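Local coordinates for lactate racemase (Thermoanaerobacterium thermosaccharolyticum, PDB 2YJG), which interconverts the D- and L-isomers of lactate, using a nickel pincer cofactor derived from nicotinic acid mononucleotide, at residues I25-K29 with E268-A274; P76-T82 with I241-I247; N199-I205 with P219-M224. One frame throughout, in Å; residues are numbered along the deposited sequence.

Interaction 1 of 3, residues I25-K29 with E268-A274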
loop_
_atom_site.group_PDB
_atom_site.type_symbol
_atom_site.label_atom_id
_atom_site.label_comp_id
_atom_site.label_asym_id
_atom_site.label_seq_id
_atom_site.Cartn_x
_atom_site.Cartn_y
_atom_site.Cartn_z
ATOM N N ILE A 25 30.410 16.523 31.773
ATOM C CA ILE A 25 29.942 15.587 30.733
ATOM C C ILE A 25 28.459 15.792 30.729
ATOM O O ILE A 25 27.760 15.465 31.699
ATOM C CB ILE A 25 30.307 14.116 31.003
ATOM C CG1 ILE A 25 31.824 13.901 31.053
ATOM C CG2 ILE A 25 29.667 13.204 29.960
ATOM C CD1 ILE A 25 32.265 12.361 31.326
ATOM N N LEU A 26 27.948 16.416 29.680
ATOM C CA LEU A 26 26.556 16.903 29.732
ATOM C C LEU A 26 25.669 15.966 28.934
ATOM O O LEU A 26 25.803 15.888 27.722
ATOM C CB LEU A 26 26.484 18.283 29.128
ATOM C CG LEU A 26 27.499 19.270 29.673
ATOM C CD1 LEU A 26 27.344 20.594 28.961
ATOM C CD2 LEU A 26 27.226 19.424 31.243
ATOM N N ARG A 27 24.766 15.281 29.642
ATOM C CA ARG A 27 23.886 14.308 29.050
ATOM C C ARG A 27 22.484 14.603 29.454
ATOM O O ARG A 27 22.205 14.980 30.588
ATOM C CB ARG A 27 24.163 12.878 29.535
ATOM C CG ARG A 27 25.550 12.332 29.244
ATOM C CD ARG A 27 25.636 10.898 29.827
ATOM N NE ARG A 27 27.006 10.405 29.966
ATOM C CZ ARG A 27 27.650 9.686 29.047
ATOM N NH1 ARG A 27 27.050 9.351 27.897
ATOM N NH2 ARG A 27 28.904 9.277 29.286
ATOM N N SER A 28 21.625 14.396 28.492
ATOM C CA SER A 28 20.218 14.336 28.681
ATOM C C SER A 28 19.870 13.237 29.696
ATOM O O SER A 28 20.578 12.211 29.801
ATOM C CB SER A 28 19.611 14.002 27.323
ATOM O OG SER A 28 18.312 13.515 27.434
ATOM N N LYS A 29 18.764 13.444 30.394
ATOM C CA LYS A 29 18.225 12.435 31.315
ATOM C C LYS A 29 17.919 11.168 30.530
ATOM O O LYS A 29 17.370 11.220 29.426
ATOM C CB LYS A 29 16.956 12.956 32.031
ATOM C CG LYS A 29 17.012 12.964 33.577
ATOM C CD LYS A 29 16.012 13.965 34.215
ATOM C CE LYS A 29 14.505 13.580 34.012
ATOM N NZ LYS A 29 13.982 12.566 35.018
ATOM N N GLU A 268 12.548 19.285 30.496
ATOM C CA GLU A 268 13.057 18.695 31.758
ATOM C C GLU A 268 14.074 17.572 31.477
ATOM O O GLU A 268 15.086 17.530 32.111
ATOM C CB GLU A 268 11.929 18.173 32.672
ATOM C CG GLU A 268 10.919 19.206 33.080
ATOM C CD GLU A 268 9.906 18.705 34.154
ATOM O OE1 GLU A 268 10.236 17.751 34.942
ATOM O OE2 GLU A 268 8.777 19.282 34.197
ATOM N N ILE A 269 13.837 16.723 30.461
ATOM C CA ILE A 269 14.698 15.580 30.137
ATOM C C ILE A 269 15.939 16.007 29.372
ATOM O O ILE A 269 17.061 15.487 29.632
ATOM C CB ILE A 269 14.006 14.554 29.214
ATOM C CG1 ILE A 269 12.710 14.005 29.791
ATOM C CG2 ILE A 269 14.941 13.341 28.906
ATOM C CD1 ILE A 269 12.524 14.155 31.238
ATOM N N ALA A 270 15.762 16.933 28.430
ATOM C CA ALA A 270 16.842 17.248 27.477
ATOM C C ALA A 270 17.740 18.403 27.890
ATOM O O ALA A 270 18.818 18.550 27.325
ATOM C CB ALA A 270 16.238 17.508 26.122
ATOM N N THR A 271 17.336 19.247 28.848
ATOM C CA THR A 271 18.130 20.451 29.168
ATOM C C THR A 271 19.397 20.084 29.912
ATOM O O THR A 271 19.341 19.325 30.850
ATOM C CB THR A 271 17.330 21.515 29.911
ATOM O OG1 THR A 271 16.204 21.862 29.093
ATOM C CG2 THR A 271 18.180 22.793 30.189
ATOM N N VAL A 272 20.536 20.594 29.475
ATOM C CA VAL A 272 21.789 20.439 30.226
ATOM C C VAL A 272 22.376 21.814 30.460
ATOM O O VAL A 272 22.211 22.724 29.639
ATOM C CB VAL A 272 22.775 19.537 29.481
ATOM C CG1 VAL A 272 22.171 18.147 29.312
ATOM C CG2 VAL A 272 23.184 20.193 28.111
ATOM N N ASN A 273 23.032 21.988 31.602
ATOM C CA ASN A 273 23.556 23.273 32.006
ATOM C C ASN A 273 25.057 23.293 31.791
ATOM O O ASN A 273 25.780 22.460 32.381
ATOM C CB ASN A 273 23.188 23.526 33.490
ATOM C CG ASN A 273 21.677 23.479 33.741
ATOM O OD1 ASN A 273 21.164 22.600 34.454
ATOM N ND2 ASN A 273 20.967 24.414 33.160
ATOM N N ALA A 274 25.541 24.187 30.937
ATOM C CA ALA A 274 26.956 24.235 30.571
ATOM C C ALA A 274 27.697 25.477 31.093
ATOM O O ALA A 274 27.239 26.590 30.914
ATOM C CB ALA A 274 27.073 24.196 29.001
#
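Where helix 257-270 gives way to strand 271-277, its last turn and the first residues of the strand receive the chain that leaves strand 22-25, an outermost strand of the parallel sheet that also holds 412-415 and 279-283. K29 and I269 make the polar join: K29 N donates to I269 O at 2.8 Å, the donor lying in the carbonyl plane with a C=O...N angle of 155°. This I269 carbonyl sits in the final turn of the helix, so the incoming chain supplies it with a backbone partner. S28 OG lies 3.2 Å from I269 O and at a similar distance from K29 O. Over the same junction the methyl I269 CG2 lies against the backbone of K29 and the hydroxyl of S28. The other branch of I269 ends at CD1, which presses on K29 CE at 3.5 Å, tighter than usual for two carbons; the two side chains cross at about a right angle, the bend at chi3 of K29 laying CE on I269 CD1 and the bend at chi4 turning NZ away. Further along, contacts turn apolar. V272 points CG1 at the backbone of R27, 3.4 Å from R27 O, while its CB meets L26 CB alongside. L26 holds CG anti to its carbonyl carbon (chi1 -51°), which sends the forked end along the strand: CD1 reaches A274 CB at 3.6 Å, and CD2 rests on the carbonyl N273 O. The contact thus bridges two sheets: L26 is hydrogen-bonded through its backbone to V414 of strand 412-415, whereas V272 and A274 pair with R424 of strand 422-425, and T271 and N273 lay their side chains on that same strand.

Interaction 2 of 3, residues P76-T82 with I241-I247. With SO4 (sulfate ion), chain D.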
loop_
_atom_site.group_PDB
_atom_site.type_symbol
_atom_site.label_atom_id
_atom_site.label_comp_id
_atom_site.label_asym_id
_atom_site.label_seq_id
_atom_site.Cartn_x
_atom_site.Cartn_y
_atom_site.Cartn_z
ATOM N N PRO A 76 10.245 9.734 12.683
ATOM C CA PRO A 76 10.084 8.503 13.468
ATOM C C PRO A 76 8.768 8.307 14.213
ATOM O O PRO A 76 8.716 7.504 15.156
ATOM C CB PRO A 76 11.244 8.602 14.460
ATOM C CG PRO A 76 11.322 10.024 14.748
ATOM C CD PRO A 76 11.052 10.727 13.412
ATOM N N VAL A 77 7.707 8.993 13.805
ATOM C CA VAL A 77 6.410 8.828 14.447
ATOM C C VAL A 77 5.939 7.348 14.376
ATOM O O VAL A 77 5.886 6.727 13.304
ATOM C CB VAL A 77 5.355 9.775 13.854
ATOM C CG1 VAL A 77 4.044 9.601 14.571
ATOM C CG2 VAL A 77 5.817 11.222 13.880
ATOM N N PRO A 78 5.643 6.747 15.532
ATOM C CA PRO A 78 5.271 5.346 15.585
ATOM C C PRO A 78 3.808 5.160 15.225
ATOM O O PRO A 78 2.990 4.773 16.055
ATOM C CB PRO A 78 5.536 4.958 17.038
ATOM C CG PRO A 78 5.350 6.209 17.805
ATOM C CD PRO A 78 5.728 7.352 16.876
ATOM N N SER A 79 3.471 5.438 13.973
ATOM C CA SER A 79 2.066 5.508 13.599
ATOM C C SER A 79 1.308 4.190 13.578
ATOM O O SER A 79 0.080 4.200 13.603
ATOM C CB SER A 79 1.906 6.253 12.269
ATOM O OG SER A 79 2.460 7.555 12.330
ATOM N N ARG A 80 2.008 3.052 13.472
ATOM C CA ARG A 80 1.331 1.765 13.608
ATOM C C ARG A 80 0.621 1.665 14.960
ATOM O O ARG A 80 -0.318 0.933 15.119
ATOM C CB ARG A 80 2.328 0.593 13.443
ATOM C CG ARG A 80 2.890 0.413 12.072
ATOM C CD ARG A 80 4.245 -0.372 12.123
ATOM N NE ARG A 80 4.822 -0.646 10.788
ATOM C CZ ARG A 80 4.444 -1.632 9.955
ATOM N NH1 ARG A 80 3.456 -2.456 10.265
ATOM N NH2 ARG A 80 5.051 -1.786 8.771
ATOM N N ILE A 81 1.121 2.375 15.966
ATOM C CA ILE A 81 0.524 2.340 17.277
ATOM C C ILE A 81 -0.512 3.458 17.411
ATOM O O ILE A 81 -1.659 3.234 17.826
ATOM C CB ILE A 81 1.570 2.472 18.362
ATOM C CG1 ILE A 81 2.483 1.213 18.393
ATOM C CG2 ILE A 81 0.838 2.709 19.688
ATOM C CD1 ILE A 81 3.773 1.376 19.209
ATOM N N THR A 82 -0.133 4.654 16.997
ATOM C CA THR A 82 -0.929 5.843 17.287
ATOM C C THR A 82 -2.151 6.009 16.390
ATOM O O THR A 82 -3.214 6.344 16.884
ATOM C CB THR A 82 -0.069 7.113 17.178
ATOM O OG1 THR A 82 0.554 7.139 15.898
ATOM C CG2 THR A 82 0.992 7.168 18.304
ATOM N N ILE A 241 9.377 10.021 22.325
ATOM C CA ILE A 241 9.900 8.705 22.065
ATOM C C ILE A 241 11.386 8.661 22.486
ATOM O O ILE A 241 12.063 9.689 22.498
ATOM C CB ILE A 241 9.699 8.284 20.563
ATOM C CG1 ILE A 241 10.446 9.225 19.600
ATOM C CG2 ILE A 241 8.217 8.261 20.168
ATOM C CD1 ILE A 241 10.548 8.759 18.042
ATOM N N ASP A 242 11.867 7.468 22.829
ATOM C CA ASP A 242 13.263 7.277 23.198
ATOM C C ASP A 242 14.114 7.000 21.965
ATOM O O ASP A 242 13.608 7.011 20.841
ATOM C CB ASP A 242 13.386 6.191 24.298
ATOM C CG ASP A 242 13.031 4.784 23.829
ATOM O OD1 ASP A 242 12.895 4.531 22.625
ATOM O OD2 ASP A 242 12.864 3.887 24.710
ATOM N N SER A 243 15.416 6.782 22.163
ATOM C CA SER A 243 16.327 6.366 21.056
ATOM C C SER A 243 15.788 5.274 20.137
ATOM O O SER A 243 15.873 5.367 18.899
ATOM C CB SER A 243 17.649 5.863 21.636
ATOM O OG SER A 243 17.909 6.546 22.835
ATOM N N SER A 244 15.203 4.257 20.766
ATOM C CA SER A 244 14.637 3.094 20.074
ATOM C C SER A 244 13.354 3.361 19.304
ATOM O O SER A 244 12.843 2.463 18.628
ATOM C CB SER A 244 14.345 2.002 21.110
ATOM O OG SER A 244 15.396 1.921 22.083
ATOM N N HIS A 245 12.823 4.581 19.420
ATOM C CA HIS A 245 11.512 4.954 18.872
ATOM C C HIS A 245 10.345 4.391 19.659
ATOM O O HIS A 245 9.223 4.440 19.194
ATOM C CB HIS A 245 11.323 4.630 17.374
ATOM C CG HIS A 245 12.308 5.293 16.458
ATOM N ND1 HIS A 245 13.136 6.323 16.853
ATOM C CD2 HIS A 245 12.579 5.079 15.144
ATOM C CE1 HIS A 245 13.888 6.701 15.830
ATOM N NE2 HIS A 245 13.566 5.965 14.782
ATOM N N LYS A 246 10.591 3.909 20.874
ATOM C CA LYS A 246 9.527 3.535 21.809
ATOM C C LYS A 246 8.856 4.757 22.447
ATOM O O LYS A 246 9.536 5.702 22.898
ATOM C CB LYS A 246 10.105 2.614 22.912
ATOM C CG LYS A 246 9.106 2.117 23.916
ATOM C CD LYS A 246 9.710 1.992 25.349
ATOM C CE LYS A 246 8.570 1.764 26.408
ATOM N NZ LYS A 246 7.892 2.965 27.066
ATOM N N ILE A 247 7.519 4.752 22.473
ATOM C CA ILE A 247 6.752 5.822 23.112
ATOM C C ILE A 247 6.982 5.738 24.594
ATOM O O ILE A 247 6.807 4.651 25.158
ATOM C CB ILE A 247 5.224 5.717 22.821
ATOM C CG1 ILE A 247 4.984 5.950 21.324
ATOM C CG2 ILE A 247 4.413 6.704 23.674
ATOM C CD1 ILE A 247 3.549 5.580 20.837
HETATM S S SO4 D . 3.215 -5.067 7.372
HETATM O O1 SO4 D . 2.318 -5.005 8.499
HETATM O O2 SO4 D . 3.729 -6.382 7.079
HETATM O O3 SO4 D . 2.610 -4.554 6.159
HETATM O O4 SO4 D . 4.342 -4.191 7.587
#
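The two backbones stay well apart, P76 and H245 approaching to 6.6 Å between CA atoms, where the loop leading into helix 79-91 faces a beta hairpin whose type I turn, D242 to H245, joins antiparallel strands 233-241 and 247-253. Side chains do most of the bridging. P76 lays its CB over the centre of the H245 imidazole, 3.6 Å from the ring centroid and 14° off the normal, a CH-pi contact on one face. On the same proline, CG meets I241 CD1 at 3.6 Å, the two side chains crossing at about a right angle; the chi1 of I241, 62°, puts CG1 between its backbone N and carbonyl carbon, and with chi2 extended this carries CD1 onto the proline. P78, the N-cap residue and the centre of an inverse gamma turn, sets its CG against I247 CG1 at 3.5 Å. The CD1 of I247 carries on past the proline to T82 CG2 and, more loosely, I81 CG2. T82 turns its hydroxyl elsewhere, to E168 of strand 164-170. P76 is next in sequence to R75, which by similarity binds the nickel cofactor, and the packing therefore probably lies beside the cofactor site. The hairpin braces itself: K246 N donates to D242 OD1 at 3.0 Å from above the carboxylate plane. On helix 79-91, R80 reaches a sulfate, probably from the crystallisation liquor, that K117 and the backbone of E122 also bind; its NH2 gives O4 a bond of 2.8 Å, while NH1 adds weak ones to O1 and O4.

Interaction 3 of 3, residues N199-I205 with P219-M224; sequences NHCSEFI and PIHRDM
F204 and I220 are the principal bumps of this buried contact, each lodged among side chains of the opposite segment. The phenyl ring of F204 fits into the corner made by P219 and D223 at the start of helix 219-230: P219 CB lies over one face, offset toward the rim, in a CH-pi contact 4.3 Å from the centroid, while D223 OD2 comes up at the edge, 3.6 Å from F204 CZ. OD2 lies near the ring plane and so faces the C-H rim; ring and carboxylate planes stand 74° apart. At the root of the ring, F204 CB rests on I220 CG1 at 3.8 Å. From there I220 spreads both branches. CD1 continues to I205 CD1; chi1 of -63° holds CG1 beside the backbone N and leaves CG2 anti to it, fitted against the flat amide of N199, 3.5 Å from OD1. That amide fills the hollow between I220 and M224: its OD1 also touches M224 CE at 3.3 Å, the extended methionine crossing it at about a right angle. ND2 is served by a water at 2.9 Å, which in turn donates to D223 OD2 at 2.7 Å; S149 OG binds the same oxygen. An alanine in place of F204 is likely to open a gap between P219, I220 and D223, leaving the carboxylate without the ring edge it lies against. C201 caps the short helix 202-206, its SG accepting from F204 N, which fixes the turn from which the ring projects. The contact seats one helix start against another. Its first segment carries H200, a nickel ligand by similarity, and M224 lies near K184, which by similarity bonds the cofactor covalently, consistent with its forming part of the wall of the lactate racemase cofactor site.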
loop_
_atom_site.group_PDB
_atom_site.type_symbol
_atom_site.label_atom_id
_atom_site.label_comp_id
_atom_site.label_asym_id
_atom_site.label_seq_id
_atom_site.Cartn_x
_atom_site.Cartn_y
_atom_site.Cartn_z
ATOM N N ASN A 199 9.289 30.646 5.657
ATOM C CA ASN A 199 9.358 30.334 7.070
ATOM C C ASN A 199 10.825 29.995 7.491
ATOM O O ASN A 199 11.122 29.874 8.688
ATOM C CB ASN A 199 8.339 29.238 7.408
ATOM C CG ASN A 199 8.150 29.022 8.902
ATOM O OD1 ASN A 199 8.396 27.909 9.374
ATOM N ND2 ASN A 199 7.754 30.059 9.642
ATOM N N HIS A 200 11.750 29.905 6.534
ATOM C CA HIS A 200 13.165 29.675 6.830
ATOM C C HIS A 200 14.021 30.907 6.420
ATOM O O HIS A 200 15.266 30.796 6.302
ATOM C CB HIS A 200 13.672 28.448 6.090
ATOM C CG HIS A 200 13.027 27.166 6.494
ATOM N ND1 HIS A 200 13.675 26.206 7.256
ATOM C CD2 HIS A 200 11.831 26.637 6.173
ATOM C CE1 HIS A 200 12.892 25.150 7.395
ATOM N NE2 HIS A 200 11.754 25.396 6.780
ATOM N N CYS A 201 13.379 32.053 6.218
ATOM C CA CYS A 201 14.072 33.249 5.719
ATOM C C CYS A 201 15.220 33.701 6.605
ATOM O O CYS A 201 15.206 33.494 7.821
ATOM C CB CYS A 201 13.099 34.425 5.482
ATOM S SG CYS A 201 12.457 35.205 6.872
ATOM N N SER A 202 16.201 34.344 5.989
ATOM C CA SER A 202 17.392 34.806 6.720
ATOM C C SER A 202 17.074 35.720 7.933
ATOM O O SER A 202 17.761 35.647 8.953
ATOM C CB SER A 202 18.379 35.511 5.833
ATOM O OG SER A 202 17.817 36.726 5.389
ATOM N N GLU A 203 16.026 36.534 7.814
ATOM C CA GLU A 203 15.618 37.417 8.900
ATOM C C GLU A 203 15.161 36.632 10.117
ATOM O O GLU A 203 15.470 36.980 11.275
ATOM C CB GLU A 203 14.453 38.305 8.456
ATOM C CG GLU A 203 14.179 39.387 9.441
ATOM C CD GLU A 203 13.300 40.490 8.843
ATOM O OE1 GLU A 203 12.997 40.443 7.622
ATOM O OE2 GLU A 203 12.882 41.359 9.627
ATOM N N PHE A 204 14.410 35.573 9.854
ATOM C CA PHE A 204 13.919 34.679 10.924
ATOM C C PHE A 204 15.090 33.929 11.538
ATOM O O PHE A 204 15.277 33.873 12.762
ATOM C CB PHE A 204 12.937 33.693 10.341
ATOM C CG PHE A 204 11.506 34.221 10.241
ATOM C CD1 PHE A 204 11.188 35.548 10.442
ATOM C CD2 PHE A 204 10.488 33.342 9.904
ATOM C CE1 PHE A 204 9.889 35.986 10.387
ATOM C CE2 PHE A 204 9.186 33.756 9.893
ATOM C CZ PHE A 204 8.876 35.093 10.130
ATOM N N ILE A 205 15.932 33.366 10.677
ATOM C CA ILE A 205 17.041 32.531 11.204
ATOM C C ILE A 205 18.040 33.358 12.060
ATOM O O ILE A 205 18.669 32.857 12.985
ATOM C CB ILE A 205 17.706 31.786 10.069
ATOM C CG1 ILE A 205 16.739 30.780 9.443
ATOM C CG2 ILE A 205 19.001 31.078 10.530
ATOM C CD1 ILE A 205 16.368 29.545 10.300
ATOM N N PRO A 219 10.271 33.912 16.173
ATOM C CA PRO A 219 9.329 34.360 15.142
ATOM C C PRO A 219 8.905 33.262 14.180
ATOM O O PRO A 219 7.850 33.385 13.595
ATOM C CB PRO A 219 10.134 35.423 14.395
ATOM C CG PRO A 219 11.555 35.011 14.559
ATOM C CD PRO A 219 11.605 34.508 15.958
ATOM N N ILE A 220 9.728 32.223 14.030
ATOM C CA ILE A 220 9.408 31.065 13.188
ATOM C C ILE A 220 8.203 30.383 13.799
ATOM O O ILE A 220 7.173 30.136 13.156
ATOM C CB ILE A 220 10.606 30.034 13.082
ATOM C CG1 ILE A 220 11.776 30.717 12.422
ATOM C CG2 ILE A 220 10.155 28.847 12.239
ATOM C CD1 ILE A 220 13.160 30.094 12.506
ATOM N N HIS A 221 8.321 30.148 15.088
ATOM C CA HIS A 221 7.273 29.541 15.902
ATOM C C HIS A 221 6.022 30.394 15.935
ATOM O O HIS A 221 4.883 29.900 15.797
ATOM C CB HIS A 221 7.800 29.306 17.298
ATOM C CG HIS A 221 6.785 28.745 18.234
ATOM N ND1 HIS A 221 6.225 27.495 18.066
ATOM C CD2 HIS A 221 6.215 29.279 19.330
ATOM C CE1 HIS A 221 5.373 27.282 19.049
ATOM N NE2 HIS A 221 5.349 28.348 19.831
ATOM N N ARG A 222 6.189 31.703 16.032
ATOM C CA ARG A 222 5.019 32.600 15.990
ATOM C C ARG A 222 4.191 32.458 14.706
ATOM O O ARG A 222 2.959 32.406 14.763
ATOM C CB ARG A 222 5.506 34.071 16.154
ATOM C CG ARG A 222 4.367 35.088 16.161
ATOM C CD ARG A 222 4.838 36.588 16.255
ATOM N NE ARG A 222 3.689 37.520 16.182
ATOM C CZ ARG A 222 3.763 38.842 15.927
ATOM N NH1 ARG A 222 4.927 39.448 15.672
ATOM N NH2 ARG A 222 2.652 39.575 15.913
ATOM N N ASP A 223 4.849 32.442 13.546
ATOM C CA ASP A 223 4.144 32.198 12.265
ATOM C C ASP A 223 3.477 30.830 12.226
ATOM O O ASP A 223 2.350 30.725 11.719
ATOM C CB ASP A 223 5.070 32.437 11.038
ATOM C CG ASP A 223 5.057 33.922 10.567
ATOM O OD1 ASP A 223 4.560 34.825 11.326
ATOM O OD2 ASP A 223 5.515 34.147 9.458
ATOM N N MET A 224 4.143 29.787 12.769
ATOM C CA MET A 224 3.593 28.446 12.764
ATOM C C MET A 224 2.334 28.348 13.603
ATOM O O MET A 224 1.366 27.674 13.228
ATOM C CB MET A 224 4.652 27.462 13.289
ATOM C CG MET A 224 5.931 27.336 12.428
ATOM S SD MET A 224 7.114 26.269 13.329
ATOM C CE MET A 224 8.392 25.923 12.031
HETATM O O HOH W 1 6.714 32.175 7.974
#

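Burial rises from the first two contacts to the third. Interactions 1 and 2 are partly buried with exposed margins, whereas interaction 3 is buried nearly throughout. Along the chain they nest, 3 within the loop closed by 2 and 2 within that closed by 1, yet none touches another; interactions 2 and 3 lie on opposite sides of the chain's centre, about 28 Å apart between centres. They share no helix or strand. Chemistry follows place: a direct backbone bond joins the segments of interaction 1, proline and isoleucine surfaces with an imidazole face join those of interaction 2, and in interaction 3 aromatic packing is accompanied by a water bridge.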